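Side-chain contact in organic hydroperoxide resistance protein OhrB (Bacillus subtilis, PDB 2BJO), which takes part in the resistance of the bacterium to organic hydroperoxides, as a stress-response member of the OsmC/Ohr family: residues A[58-63]-A[96-101]. The protein carries 3 engineered substitutions. Residues are numbered along the deposited sequence; the frame is centred on the assembly and turned at random.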
ATOM      1  N   GLY A  58      -0.330  13.338  -4.496  1.00 23.48           N
ATOM      2  CA  GLY A  58      -1.012  14.221  -3.555  1.00 24.70           C
ATOM      3  C   GLY A  58      -0.044  15.138  -2.832  1.00 25.10           C
ATOM      4  O   GLY A  58      -0.308  16.326  -2.633  1.00 26.17           O
ATOM      5  N   ALA A  59       1.091  14.562  -2.436  1.00 25.85           N
ATOM      6  CA  ALA A  59       2.139  15.267  -1.719  1.00 22.48           C
ATOM      7  C   ALA A  59       2.795  16.313  -2.615  1.00 24.72           C
ATOM      8  O   ALA A  59       3.063  17.439  -2.171  1.00 20.32           O
ATOM      9  CB  ALA A  59       3.114  14.268  -1.179  1.00 22.84           C
ATOM     10  N   LEU A  60       3.034  15.947  -3.874  1.00 24.21           N
ATOM     11  CA  LEU A  60       3.631  16.851  -4.859  1.00 24.05           C
ATOM     12  C   LEU A  60       2.685  18.040  -5.136  1.00 23.02           C
ATOM     13  O   LEU A  60       3.102  19.202  -5.199  1.00 20.53           O
ATOM     14  CB  LEU A  60       4.008  16.016  -6.087  1.00 24.98           C
ATOM     15  CG  LEU A  60       4.860  16.726  -7.130  1.00 27.59           C
ATOM     16  CD1 LEU A  60       6.288  17.034  -6.679  1.00 28.38           C
ATOM     17  CD2 LEU A  60       4.812  15.914  -8.425  1.00 29.38           C
ATOM     18  N   GLU A  61       1.393  17.754  -5.267  1.00 18.78           N
ATOM     19  CA  GLU A  61       0.353  18.763  -5.444  1.00 22.76           C
ATOM     20  C   GLU A  61       0.231  19.704  -4.254  1.00 21.05           C
ATOM     21  O   GLU A  61       0.096  20.914  -4.441  1.00 20.55           O
ATOM     22  CB  GLU A  61      -1.013  18.098  -5.626  1.00 20.74           C
ATOM     23  CG  GLU A  61      -2.220  18.994  -5.743  1.00 22.42           C
ATOM     24  CD  GLU A  61      -3.459  18.120  -5.798  1.00 23.13           C
ATOM     25  OE1 GLU A  61      -4.090  18.037  -6.855  1.00 26.04           O
ATOM     26  OE2 GLU A  61      -3.810  17.470  -4.800  1.00 25.36           O
ATOM     27  N   HIS A  62       0.263  19.149  -3.045  1.00 23.76           N
ATOM     28  CA  HIS A  62       0.248  19.977  -1.838  1.00 21.54           C
ATOM     29  C   HIS A  62       1.494  20.872  -1.715  1.00 19.61           C
ATOM     30  O   HIS A  62       1.375  22.012  -1.321  1.00 18.85           O
ATOM     31  CB  HIS A  62       0.076  19.069  -0.601  1.00 24.34           C
ATOM     32  CG  HIS A  62       0.090  19.806   0.700  1.00 25.42           C
ATOM     33  ND1 HIS A  62       1.253  20.226   1.315  1.00 28.51           N
ATOM     34  CD2 HIS A  62      -0.923  20.218   1.497  1.00 28.04           C
ATOM     35  CE1 HIS A  62       0.965  20.862   2.434  1.00 26.12           C
ATOM     36  NE2 HIS A  62      -0.349  20.864   2.566  1.00 28.55           N
ATOM     37  N   VAL A  63       2.699  20.400  -2.025  1.00 21.24           N
ATOM     38  CA  VAL A  63       3.917  21.210  -1.844  1.00 22.98           C
ATOM     39  C   VAL A  63       3.977  22.343  -2.878  1.00 22.32           C
ATOM     40  O   VAL A  63       4.443  23.447  -2.611  1.00 24.53           O
ATOM     41  CB  VAL A  63       5.242  20.409  -1.747  1.00 23.06           C
ATOM     42  CG1 VAL A  63       5.211  19.570  -0.502  1.00 24.23           C
ATOM     43  CG2 VAL A  63       5.507  19.579  -2.974  1.00 22.31           C
ATOM     44  N   LEU A  96      10.086   5.500  -7.855  1.00 24.31           N
ATOM     45  CA  LEU A  96       9.040   6.410  -8.316  1.00 24.79           C
ATOM     46  C   LEU A  96       9.610   7.259  -9.454  1.00 25.12           C
ATOM     47  O   LEU A  96      10.612   7.939  -9.247  1.00 22.64           O
ATOM     48  CB  LEU A  96       8.490   7.294  -7.184  1.00 27.74           C
ATOM     49  CG  LEU A  96       7.905   6.616  -5.939  1.00 29.63           C
ATOM     50  CD1 LEU A  96       7.771   7.586  -4.771  1.00 30.37           C
ATOM     51  CD2 LEU A  96       6.554   5.959  -6.198  1.00 28.58           C
ATOM     52  N   VAL A  97       8.983   7.225 -10.631  1.00 26.97           N
ATOM     53  CA  VAL A  97       9.462   7.965 -11.805  1.00 26.73           C
ATOM     54  C   VAL A  97       8.453   9.096 -11.947  1.00 27.99           C
ATOM     55  O   VAL A  97       7.277   8.860 -12.226  1.00 26.29           O
ATOM     56  CB  VAL A  97       9.555   7.152 -13.097  1.00 29.52           C
ATOM     57  CG1 VAL A  97      10.265   7.957 -14.206  1.00 31.01           C
ATOM     58  CG2 VAL A  97      10.335   5.857 -12.902  1.00 31.52           C
ATOM     59  N   VAL A  98       8.931  10.322 -11.747  1.00 26.34           N
ATOM     60  CA  VAL A  98       8.069  11.488 -11.727  1.00 27.08           C
ATOM     61  C   VAL A  98       8.163  12.332 -13.000  1.00 25.25           C
ATOM     62  O   VAL A  98       9.245  12.836 -13.333  1.00 23.90           O
ATOM     63  CB  VAL A  98       8.410  12.354 -10.502  1.00 28.83           C
ATOM     64  CG1 VAL A  98       7.441  13.518 -10.406  1.00 28.99           C
ATOM     65  CG2 VAL A  98       8.390  11.523  -9.222  1.00 30.45           C
ATOM     66  N   ASN A  99       7.022  12.454 -13.676  1.00 25.79           N
ATOM     67  CA  ASN A  99       6.835  13.247 -14.877  1.00 25.32           C
ATOM     68  C   ASN A  99       6.024  14.458 -14.437  1.00 26.03           C
ATOM     69  O   ASN A  99       4.846  14.304 -14.117  1.00 22.21           O
ATOM     70  CB  ASN A  99       6.169  12.463 -16.011  1.00 24.94           C
ATOM     71  CG  ASN A  99       5.887  13.309 -17.262  1.00 25.66           C
ATOM     72  OD1 ASN A  99       6.399  14.410 -17.453  1.00 23.38           O
ATOM     73  ND2 ASN A  99       5.025  12.792 -18.128  1.00 27.02           N
ATOM     74  N   THR A 100       6.662  15.627 -14.415  1.00 26.67           N
ATOM     75  CA  THR A 100       5.994  16.902 -14.157  1.00 30.80           C
ATOM     76  C   THR A 100       5.910  17.856 -15.360  1.00 34.29           C
ATOM     77  O   THR A 100       5.983  19.078 -15.203  1.00 38.18           O
ATOM     78  CB  THR A 100       6.667  17.665 -13.008  1.00 29.41           C
ATOM     79  OG1 THR A 100       8.067  17.808 -13.292  1.00 28.33           O
ATOM     80  CG2 THR A 100       6.438  16.965 -11.701  1.00 29.36           C
ATOM     81  N   LYS A 101       5.774  17.291 -16.553  1.00 37.65           N
ATOM     82  CA  LYS A 101       5.440  17.970 -17.811  1.00 38.04           C
ATOM     83  C   LYS A 101       6.210  19.275 -18.092  1.00 38.39           C
ATOM     84  O   LYS A 101       7.407  19.183 -18.371  1.00 40.66           O
ATOM     85  CB  LYS A 101       3.915  18.127 -17.864  1.00 40.21           C
ATOM     86  CG  LYS A 101       3.078  16.858 -17.674  1.00 43.36           C
ATOM     87  CD  LYS A 101       3.073  15.862 -18.838  1.00 45.02           C
ATOM     88  CE  LYS A 101       2.029  14.739 -18.717  1.00 44.49           C
ATOM     89  NZ  LYS A 101       0.592  15.136 -18.659  1.00 45.34           N
TER
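L60 reaches from the long helix 44-65 to the end of the middle strand of the sheet 74-84, 89-99, 132-135, where it meets V98 on the strand and T100 just past its end. This is helix-on-sheet packing within the OsmC-like fold, near the end of both the helix and strand 89-99. One methyl group makes the whole contact: CD2 of L60 lies 3.8 Å from CG2 of T100 and 4.1 Å from CG1 of V98. Leucine suits the place because its branched end reaches far enough to meet the shorter side chains coming from the strand side, although the CA atoms of L60 and T100 are 9.6 Å apart. With CG anti to the backbone N (chi1 -170°), the leucine extends from the helix toward the sheet. V98 offers a compact, beta-branched apolar surface on the inner face of its strand, while T100 turns its methyl, CG2, to the leucine and not its hydroxyl. All three residues are buried, yet the two segments cover little of each other, and the surrounding core completes the packing: helix 105-118 supplies L111 against L60 and A108 against T100, I71 also touches L60, and V98 lies on F56 and I75.

The solvent side is looser. Alternation along the strand turns N99 away from the helix, a fitting place for a polar amide, and K101, beyond the strand end, is exposed, its NZ making long, weak ion pairs with D72 and E74. On the helix, E61 is directed elsewhere, its OE2 hydrogen-bonded to the backbone N of R14 of the second subunit. The chain leaves the strand through an Asx turn, in which K101 N donates to N99 OD1 at 3.1 Å, approaching from above the amide carbonyl plane, 45° out of it.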